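Local coordinates for protein periplasmic beta-glucosidase (Pseudomonas aeruginosa, PDB 6R5T) that probably hydrolyses terminal, non-reducing beta-D-glucosyl residues with release of beta-D-glucose, as a periplasmic glycoside hydrolase of family 3, at residues A[277-282]-A[310-315]; A[60-65]-A[329-334]; A[270-275]-A[296-301]. The protein carries 1 engineered substitution. All coordinates share one frame; numbering follows the deposited sequence. Where two conformers were deposited one is given.

Interaction 1 (A[277-282]-A[310-315]); sequences LAIQAG and IDRACR
R312 reaches across to the C-terminal end of helix 271-281 and grips one backbone oxygen with both terminal nitrogens. NH1 donates to I279 O at 3.0 Å and NH2 to the same I279 O at 3.2 Å; both bonds are bent, as sharing one acceptor demands. The oxygen lies near the guanidinium plane, and NH2 meets it on a lone pair while NH1 comes in tilted. A turn at chi3 (84°) swings the group round to place it there, with G282 CA over one face. NH2 also forms a salt bridge with D284, so the guanidinium joins two anchors, a task suited to a long, multiply donating arginine.

The apolar part is small. I279 extends from its helix with CG1 trans to the backbone N (chi1 -161°), carrying CD1 to 4.3 Å from A313 CB, a loose contact with a small methyl that points toward it. I310, modelled in two conformers, adds a less certain contact nearby.

G282, with positive phi, is the C-prime residue of the Schellman motif ending helix 271-281. This helix, inclined at 72° to helix 307-323, leads into strand 286-287, the eighth strand of the family's (beta/alpha)8 barrel; helix 307-323 comes after it, beyond helix 291-301.

Interaction 2 (A[60-65]-A[329-334]); sequences AMQDQV and DPYRRL
Y331 and D63 are joined by a short hydrogen bond between the loop at 329-334 and helix 55-65: the phenol OH donates to D63 OD1 at 2.6 Å, using the lone pair that faces away from the other carboxylate oxygen. The two side chains meet nearly at right angles, and their flat groups are turned 45° against each other. With Y331 CG placed beside its own backbone N (chi1 -62°), the ring is sent out toward the helix, where D63 OD1 stands at its edge.

Q62 lies over one face of that ring, its CG 4.0 Å above the plane and offset toward the rim, while Q62 CB is 4.0 Å from Y331 CE1. The glutamine is bent at chi2 (66°), which folds its amide back over P330, Q62 CG lying 4.0 Å from P330 CB. Q62 NE2 makes a weak bond to P330 O at 3.3 Å; the firmer partner of the amide is the backbone N of L74, which donates to OE1. A glutamine suits this place because its methylenes can pack on the ring and proline while its amide serves two backbones.

The loop presents these groups through two successive type I turns. P330, with its fixed phi, fits the second position of the first, and D329 OD1 accepts from Y331 N at 2.9 Å in an Asx turn. R59 touches Y331 and donates to L334 O.

The short bond is consistent with a charged carboxylate polarising the phenol, while the methylenes of Q62 pack against the ring's face at this partly buried surface.

Interaction 3 (A[270-275]-A[296-301]); sequences NERDAT and LPKLLA
Helices 271-281 and 291-301 pass at a steep angle, 78° between their local directions, with the axes of the two short segments 9.9 Å apart and R272 and T275 facing L299 and L296. L299 inserts between the helices: its CD2 lies 3.6 Å from R272 CG and its CD1 3.7 Å from T275 CG2. The same threonine methyl, T275 CG2, also meets L296 CD2 at 3.7 Å. Branched leucines fill this buried ground well, because the two methyls of L299 reach different neighbours, R272 and T275.

T275 divides its two branches. CG2, trans to the backbone N, faces the leucines, whereas OG1 turns back to E271 O at 2.8 Å. That oxygen also accepts T275 N from the other face of its plane, so the hydroxyl is satisfied within its own helix and the methyl is left for packing.

In the family's (beta/alpha)8 barrel, helix 271-281 leads into the eighth strand, 286-287, and helix 291-301 follows it, so the contact joins the helix before that strand to the helix after it. N270 caps the start of helix 271-281, its OD1 accepting D273 N at 2.8 Å nearly along the C=O axis.

R272, extended from CG to NE, slides past L299 in the opposite direction, and K298 CB sits 3.8 Å above one face of the R272 guanidinium, offset toward the rim. R272 NH2 forms a salt bridge with E304, which fixes the far end of the arginine, and W295 packs against its chain. K298 crosses R272 at about a right angle before its own chain leads away to the exposed surface, where its NZ stays 5.6 Å from R272 NH1.

In the fold
Interactions 1 and 3 form one continuous packing region on the barrel: both use helix 271-281, their centres are 12 Å apart, and L296 ties them together, its CD2 lying 3.8 Å from I279 CD1. Their segments alternate along the chain, and helix 271-281 is met by helix 307-323 in interaction 1 and by helix 291-301 in interaction 3. Interaction 2 stands apart, its centre about 26 Å from that of interaction 1 and 32 Å from that of interaction 3, with nearest atoms about 14 and 19 Å away. It closes a long loop of chain in which both others are nested, bringing the loop after helix 307-323 back onto helix 55-65. All three lie away from the glycan pocket and the magnesium site.

Interaction 1 (A[277-282]-A[310-315])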
loop_
_atom_site.group_PDB
_atom_site.type_symbol
_atom_site.label_atom_id
_atom_site.label_comp_id
_atom_site.label_asym_id
_atom_site.label_seq_id
_atom_site.Cartn_x
_atom_site.Cartn_y
_atom_site.Cartn_z
ATOM N N LEU A 277 -5.814 22.481 -20.235
ATOM C CA LEU A 277 -4.830 21.871 -19.297
ATOM C C LEU A 277 -3.971 20.855 -20.048
ATOM O O LEU A 277 -2.763 20.865 -19.868
ATOM C CB LEU A 277 -5.553 21.219 -18.131
ATOM C CG LEU A 277 -6.224 22.169 -17.161
ATOM C CD1 LEU A 277 -7.043 21.410 -16.133
ATOM C CD2 LEU A 277 -5.201 23.059 -16.486
ATOM N N ALA A 278 -4.571 19.989 -20.852
ATOM C CA ALA A 278 -3.818 18.908 -21.529
ATOM C C ALA A 278 -2.826 19.487 -22.545
ATOM O O ALA A 278 -1.668 19.119 -22.548
ATOM C CB ALA A 278 -4.778 17.965 -22.177
ATOM N N ILE A 279 -3.252 20.406 -23.406
ATOM C CA ILE A 279 -2.331 20.868 -24.474
ATOM C C ILE A 279 -1.207 21.691 -23.842
ATOM O O ILE A 279 -0.053 21.535 -24.259
ATOM C CB ILE A 279 -3.063 21.596 -25.629
ATOM C CG1 ILE A 279 -2.102 21.580 -26.836
ATOM C CG2 ILE A 279 -3.557 22.961 -25.193
ATOM C CD1 ILE A 279 -2.680 21.864 -28.178
ATOM N N GLN A 280 -1.500 22.491 -22.822
ATOM C CA GLN A 280 -0.450 23.339 -22.204
ATOM C C GLN A 280 0.485 22.484 -21.341
ATOM O O GLN A 280 1.689 22.841 -21.216
ATOM C CB GLN A 280 -1.081 24.513 -21.472
ATOM C CG GLN A 280 -1.785 25.445 -22.458
ATOM C CD GLN A 280 -1.817 26.876 -21.977
ATOM O OE1 GLN A 280 -1.349 27.787 -22.701
ATOM N NE2 GLN A 280 -2.385 27.069 -20.794
ATOM N N ALA A 281 0.016 21.360 -20.822
ATOM C CA ALA A 281 0.885 20.457 -20.063
ATOM C C ALA A 281 1.909 19.774 -20.948
ATOM O O ALA A 281 3.030 19.528 -20.487
ATOM C CB ALA A 281 0.056 19.464 -19.293
ATOM N N GLY A 282 1.550 19.546 -22.197
ATOM C CA GLY A 282 2.447 18.922 -23.173
ATOM C C GLY A 282 1.876 17.684 -23.829
ATOM O O GLY A 282 2.683 16.934 -24.409
ATOM N N ILE A 310 -0.428 24.878 -30.249
ATOM C CA ILE A 310 -0.912 24.118 -31.437
ATOM C C ILE A 310 0.293 23.750 -32.301
ATOM O O ILE A 310 0.378 22.618 -32.793
ATOM C CB ILE A 310 -1.915 24.968 -32.237
ATOM C CG1 ILE A 310 -3.110 25.389 -31.384
ATOM C CG2 ILE A 310 -2.325 24.269 -33.517
ATOM C CD1 ILE A 310 -4.052 24.269 -31.106
ATOM N N ASP A 311 1.184 24.711 -32.520
ATOM C CA ASP A 311 2.318 24.469 -33.433
ATOM C C ASP A 311 3.216 23.352 -32.892
ATOM O O ASP A 311 3.737 22.570 -33.714
ATOM C CB ASP A 311 3.110 25.742 -33.693
ATOM C CG ASP A 311 2.377 26.738 -34.589
ATOM O OD1 ASP A 311 1.359 26.354 -35.192
ATOM O OD2 ASP A 311 2.862 27.907 -34.660
ATOM N N ARG A 312 3.440 23.315 -31.578
ATOM C CA ARG A 312 4.349 22.315 -30.953
ATOM C C ARG A 312 3.752 20.942 -31.217
ATOM O O ARG A 312 4.478 20.051 -31.676
ATOM C CB ARG A 312 4.426 22.564 -29.447
ATOM C CG ARG A 312 5.286 21.557 -28.697
ATOM C CD ARG A 312 4.835 21.499 -27.238
ATOM N NE ARG A 312 3.688 20.564 -27.145
ATOM C CZ ARG A 312 2.539 20.817 -26.523
ATOM N NH1 ARG A 312 2.351 21.998 -25.923
ATOM N NH2 ARG A 312 1.596 19.883 -26.499
ATOM N N ALA A 313 2.456 20.819 -30.960
ATOM C CA ALA A 313 1.710 19.551 -31.011
ATOM C C ALA A 313 1.714 19.042 -32.444
ATOM O O ALA A 313 2.045 17.881 -32.728
ATOM C CB ALA A 313 0.342 19.739 -30.446
ATOM N N CYS A 314 1.388 19.933 -33.401
ATOM C CA CYS A 314 1.354 19.567 -34.824
ATOM C C CYS A 314 2.745 19.180 -35.338
ATOM O O CYS A 314 2.876 18.161 -36.013
ATOM C CB CYS A 314 0.794 20.753 -35.596
ATOM S SG CYS A 314 0.643 20.367 -37.357
ATOM N N ARG A 315 3.784 19.944 -34.996
ATOM C CA ARG A 315 5.143 19.631 -35.426
ATOM C C ARG A 315 5.521 18.219 -34.970
ATOM O O ARG A 315 6.091 17.484 -35.744
ATOM C CB ARG A 315 6.161 20.640 -34.899
ATOM C CG ARG A 315 7.613 20.306 -35.197
ATOM C CD ARG A 315 8.273 19.496 -34.053
ATOM N NE ARG A 315 9.493 18.814 -34.474
ATOM C CZ ARG A 315 10.003 17.713 -33.920
ATOM N NH1 ARG A 315 9.406 17.097 -32.902
ATOM N NH2 ARG A 315 11.107 17.193 -34.427
#

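Interaction 2 (A[60-65]-A[329-334])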
loop_
_atom_site.group_PDB
_atom_site.type_symbol
_atom_site.label_atom_id
_atom_site.label_comp_id
_atom_site.label_asym_id
_atom_site.label_seq_id
_atom_site.Cartn_x
_atom_site.Cartn_y
_atom_site.Cartn_z
ATOM N N ALA A 60 -7.492 1.358 -47.342
ATOM C CA ALA A 60 -8.768 2.075 -47.589
ATOM C C ALA A 60 -8.768 3.426 -46.856
ATOM O O ALA A 60 -9.181 4.461 -47.428
ATOM C CB ALA A 60 -9.938 1.213 -47.184
ATOM N N MET A 61 -8.234 3.464 -45.635
ATOM C CA MET A 61 -8.115 4.754 -44.921
ATOM C C MET A 61 -7.091 5.662 -45.595
ATOM O O MET A 61 -7.360 6.891 -45.754
ATOM C CB MET A 61 -7.630 4.527 -43.504
ATOM C CG MET A 61 -8.447 3.524 -42.805
ATOM S SD MET A 61 -9.868 4.348 -42.286
ATOM C CE MET A 61 -9.989 3.516 -40.701
ATOM N N GLN A 62 -5.911 5.134 -45.889
ATOM C CA GLN A 62 -4.823 5.950 -46.502
ATOM C C GLN A 62 -5.320 6.493 -47.860
ATOM O O GLN A 62 -4.958 7.636 -48.241
ATOM C CB GLN A 62 -3.572 5.102 -46.629
ATOM C CG GLN A 62 -2.271 5.871 -46.697
ATOM C CD GLN A 62 -1.909 6.621 -45.418
ATOM O OE1 GLN A 62 -2.433 7.691 -45.197
ATOM N NE2 GLN A 62 -0.965 6.115 -44.619
ATOM N N ASP A 63 -6.160 5.715 -48.549
ATOM C CA ASP A 63 -6.727 6.147 -49.846
ATOM C C ASP A 63 -7.558 7.420 -49.678
ATOM O O ASP A 63 -7.616 8.194 -50.640
ATOM C CB ASP A 63 -7.562 5.062 -50.504
ATOM C CG ASP A 63 -6.771 3.914 -51.104
ATOM O OD1 ASP A 63 -5.538 3.991 -51.281
ATOM O OD2 ASP A 63 -7.403 2.915 -51.371
ATOM N N GLN A 64 -8.221 7.617 -48.545
ATOM C CA GLN A 64 -9.113 8.773 -48.333
ATOM C C GLN A 64 -8.283 10.047 -48.263
ATOM O O GLN A 64 -8.837 11.129 -48.527
ATOM C CB GLN A 64 -9.964 8.620 -47.086
ATOM C CG GLN A 64 -10.789 7.346 -47.095
ATOM C CD GLN A 64 -11.513 7.175 -48.407
ATOM O OE1 GLN A 64 -12.297 8.046 -48.792
ATOM N NE2 GLN A 64 -11.213 6.087 -49.115
ATOM N N VAL A 65 -7.016 9.949 -47.861
ATOM C CA VAL A 65 -6.123 11.134 -47.719
ATOM C C VAL A 65 -5.973 11.856 -49.062
ATOM O O VAL A 65 -5.839 13.078 -49.046
ATOM C CB VAL A 65 -4.767 10.691 -47.157
ATOM C CG1 VAL A 65 -3.718 11.741 -47.299
ATOM C CG2 VAL A 65 -4.919 10.277 -45.704
ATOM N N ASP A 329 6.579 7.773 -48.898
ATOM C CA ASP A 329 5.619 6.831 -49.489
ATOM C C ASP A 329 4.625 6.430 -48.416
ATOM O O ASP A 329 4.948 5.604 -47.553
ATOM C CB ASP A 329 6.317 5.595 -50.062
ATOM C CG ASP A 329 5.381 4.550 -50.667
ATOM O OD1 ASP A 329 4.164 4.828 -50.844
ATOM O OD2 ASP A 329 5.888 3.436 -50.928
ATOM N N PRO A 330 3.389 6.946 -48.507
ATOM C CA PRO A 330 2.329 6.636 -47.551
ATOM C C PRO A 330 1.956 5.152 -47.570
ATOM O O PRO A 330 1.261 4.693 -46.619
ATOM C CB PRO A 330 1.133 7.495 -47.940
ATOM C CG PRO A 330 1.530 8.236 -49.193
ATOM C CD PRO A 330 2.965 7.931 -49.517
ATOM N N TYR A 331 2.345 4.430 -48.645
ATOM C CA TYR A 331 2.008 2.996 -48.822
ATOM C C TYR A 331 3.216 2.095 -48.577
ATOM O O TYR A 331 3.151 0.909 -48.947
ATOM C CB TYR A 331 1.376 2.745 -50.202
ATOM C CG TYR A 331 0.079 3.485 -50.408
ATOM C CD1 TYR A 331 -1.123 2.974 -49.975
ATOM C CD2 TYR A 331 0.074 4.755 -50.961
ATOM C CE1 TYR A 331 -2.317 3.650 -50.148
ATOM C CE2 TYR A 331 -1.103 5.470 -51.119
ATOM C CZ TYR A 331 -2.303 4.915 -50.720
ATOM O OH TYR A 331 -3.474 5.585 -50.870
ATOM N N ARG A 332 4.253 2.584 -47.917
ATOM C CA ARG A 332 5.515 1.804 -47.780
ATOM C C ARG A 332 5.305 0.526 -46.965
ATOM O O ARG A 332 6.048 -0.446 -47.218
ATOM C CB ARG A 332 6.619 2.666 -47.202
ATOM C CG ARG A 332 6.379 3.141 -45.769
ATOM C CD ARG A 332 7.270 4.287 -45.367
ATOM N NE ARG A 332 8.668 3.983 -45.586
ATOM C CZ ARG A 332 9.434 4.426 -46.597
ATOM N NH1 ARG A 332 8.979 5.308 -47.461
ATOM N NH2 ARG A 332 10.677 4.035 -46.693
ATOM N N ARG A 333 4.302 0.471 -46.075
ATOM C CA ARG A 333 3.994 -0.768 -45.313
ATOM C C ARG A 333 2.768 -1.477 -45.892
ATOM O O ARG A 333 2.253 -2.399 -45.253
ATOM C CB ARG A 333 3.816 -0.403 -43.827
ATOM C CG ARG A 333 5.090 0.132 -43.211
ATOM C CD ARG A 333 4.910 0.405 -41.700
ATOM N NE ARG A 333 6.187 0.802 -41.194
ATOM C CZ ARG A 333 6.736 2.015 -41.295
ATOM N NH1 ARG A 333 6.038 3.063 -41.691
ATOM N NH2 ARG A 333 7.958 2.185 -40.878
ATOM N N LEU A 334 2.281 -1.056 -47.080
ATOM C CA LEU A 334 0.981 -1.533 -47.617
ATOM C C LEU A 334 1.136 -2.243 -48.968
ATOM O O LEU A 334 0.112 -2.508 -49.571
ATOM C CB LEU A 334 0.050 -0.333 -47.684
ATOM C CG LEU A 334 -0.328 0.211 -46.314
ATOM C CD1 LEU A 334 -1.065 1.522 -46.427
ATOM C CD2 LEU A 334 -1.176 -0.816 -45.586
#

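Interaction 3 (A[270-275]-A[296-301])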
loop_
_atom_site.group_PDB
_atom_site.type_symbol
_atom_site.label_atom_id
_atom_site.label_comp_id
_atom_site.label_asym_id
_atom_site.label_seq_id
_atom_site.Cartn_x
_atom_site.Cartn_y
_atom_site.Cartn_z
ATOM N N ASN A 270 -15.195 21.540 -16.941
ATOM C CA ASN A 270 -15.808 21.409 -18.280
ATOM C C ASN A 270 -14.757 20.947 -19.277
ATOM O O ASN A 270 -13.549 20.987 -18.972
ATOM C CB ASN A 270 -16.486 22.721 -18.700
ATOM C CG ASN A 270 -15.524 23.863 -18.668
ATOM O OD1 ASN A 270 -14.546 23.879 -19.396
ATOM N ND2 ASN A 270 -15.724 24.763 -17.710
ATOM N N GLU A 271 -15.193 20.571 -20.465
ATOM C CA GLU A 271 -14.292 20.018 -21.505
ATOM C C GLU A 271 -13.326 21.092 -22.030
ATOM O O GLU A 271 -12.241 20.782 -22.471
ATOM C CB GLU A 271 -15.134 19.485 -22.654
ATOM C CG GLU A 271 -15.886 18.240 -22.316
ATOM C CD GLU A 271 -16.609 17.695 -23.531
ATOM O OE1 GLU A 271 -16.493 18.290 -24.672
ATOM O OE2 GLU A 271 -17.225 16.680 -23.363
ATOM N N ARG A 272 -13.752 22.349 -22.108
ATOM C CA ARG A 272 -12.911 23.458 -22.590
ATOM C C ARG A 272 -11.678 23.598 -21.696
ATOM O O ARG A 272 -10.566 23.696 -22.182
ATOM C CB ARG A 272 -13.769 24.721 -22.560
ATOM C CG ARG A 272 -13.084 25.972 -23.045
ATOM C CD ARG A 272 -14.112 27.105 -23.086
ATOM N NE ARG A 272 -13.432 28.253 -23.635
ATOM C CZ ARG A 272 -13.947 29.115 -24.529
ATOM N NH1 ARG A 272 -15.198 28.994 -24.974
ATOM N NH2 ARG A 272 -13.181 30.111 -24.946
ATOM N N ASP A 273 -11.913 23.643 -20.389
ATOM C CA ASP A 273 -10.797 23.797 -19.410
ATOM C C ASP A 273 -9.952 22.522 -19.431
ATOM O O ASP A 273 -8.743 22.636 -19.351
ATOM C CB ASP A 273 -11.346 24.121 -18.026
ATOM C CG ASP A 273 -11.963 25.509 -17.947
ATOM O OD1 ASP A 273 -11.675 26.348 -18.855
ATOM O OD2 ASP A 273 -12.758 25.744 -17.006
ATOM N N ALA A 274 -10.546 21.345 -19.600
ATOM C CA ALA A 274 -9.732 20.112 -19.680
ATOM C C ALA A 274 -8.780 20.162 -20.876
ATOM O O ALA A 274 -7.559 19.825 -20.779
ATOM C CB ALA A 274 -10.630 18.916 -19.719
ATOM N N THR A 275 -9.294 20.627 -22.031
ATOM C CA THR A 275 -8.487 20.693 -23.255
ATOM C C THR A 275 -7.296 21.646 -23.045
ATOM O O THR A 275 -6.149 21.334 -23.436
ATOM C CB THR A 275 -9.383 21.180 -24.406
ATOM O OG1 THR A 275 -10.450 20.248 -24.588
ATOM C CG2 THR A 275 -8.582 21.318 -25.670
ATOM N N LEU A 296 -9.995 23.526 -29.227
ATOM C CA LEU A 296 -8.753 24.319 -29.413
ATOM C C LEU A 296 -9.026 25.628 -30.165
ATOM O O LEU A 296 -8.402 26.615 -29.808
ATOM C CB LEU A 296 -7.655 23.505 -30.110
ATOM C CG LEU A 296 -6.985 22.430 -29.220
ATOM C CD1 LEU A 296 -6.043 21.587 -30.028
ATOM C CD2 LEU A 296 -6.271 23.020 -28.020
ATOM N N PRO A 297 -9.886 25.652 -31.202
ATOM C CA PRO A 297 -10.119 26.933 -31.902
ATOM C C PRO A 297 -10.692 28.009 -30.972
ATOM O O PRO A 297 -10.160 29.176 -30.992
ATOM C CB PRO A 297 -11.075 26.542 -33.049
ATOM C CG PRO A 297 -10.797 25.051 -33.266
ATOM C CD PRO A 297 -10.555 24.529 -31.853
ATOM N N LYS A 298 -11.669 27.625 -30.146
ATOM C CA LYS A 298 -12.300 28.560 -29.171
ATOM C C LYS A 298 -11.258 29.020 -28.170
ATOM O O LYS A 298 -11.201 30.228 -27.832
ATOM C CB LYS A 298 -13.537 27.934 -28.535
ATOM C CG LYS A 298 -14.770 28.018 -29.433
ATOM C CD LYS A 298 -15.990 27.362 -28.823
ATOM C CE LYS A 298 -17.216 27.383 -29.714
ATOM N NZ LYS A 298 -18.344 26.686 -29.060
ATOM N N LEU A 299 -10.466 28.078 -27.634
ATOM C CA LEU A 299 -9.441 28.459 -26.654
ATOM C C LEU A 299 -8.470 29.472 -27.234
ATOM O O LEU A 299 -8.054 30.433 -26.535
ATOM C CB LEU A 299 -8.713 27.204 -26.186
ATOM C CG LEU A 299 -9.515 26.302 -25.252
ATOM C CD1 LEU A 299 -8.848 24.947 -25.115
ATOM C CD2 LEU A 299 -9.670 26.949 -23.887
ATOM N N LEU A 300 -8.042 29.230 -28.450
ATOM C CA LEU A 300 -7.019 30.105 -29.056
ATOM C C LEU A 300 -7.616 31.512 -29.269
ATOM O O LEU A 300 -6.953 32.512 -28.891
ATOM C CB LEU A 300 -6.563 29.513 -30.380
ATOM C CG LEU A 300 -5.493 30.365 -31.085
ATOM C CD1 LEU A 300 -4.204 30.527 -30.274
ATOM C CD2 LEU A 300 -5.146 29.782 -32.437
ATOM N N ALA A 301 -8.839 31.566 -29.783
ATOM C CA ALA A 301 -9.540 32.846 -30.095
ATOM C C ALA A 301 -9.736 33.670 -28.816
ATOM O O ALA A 301 -9.656 34.912 -28.879
ATOM C CB ALA A 301 -10.840 32.527 -30.786
#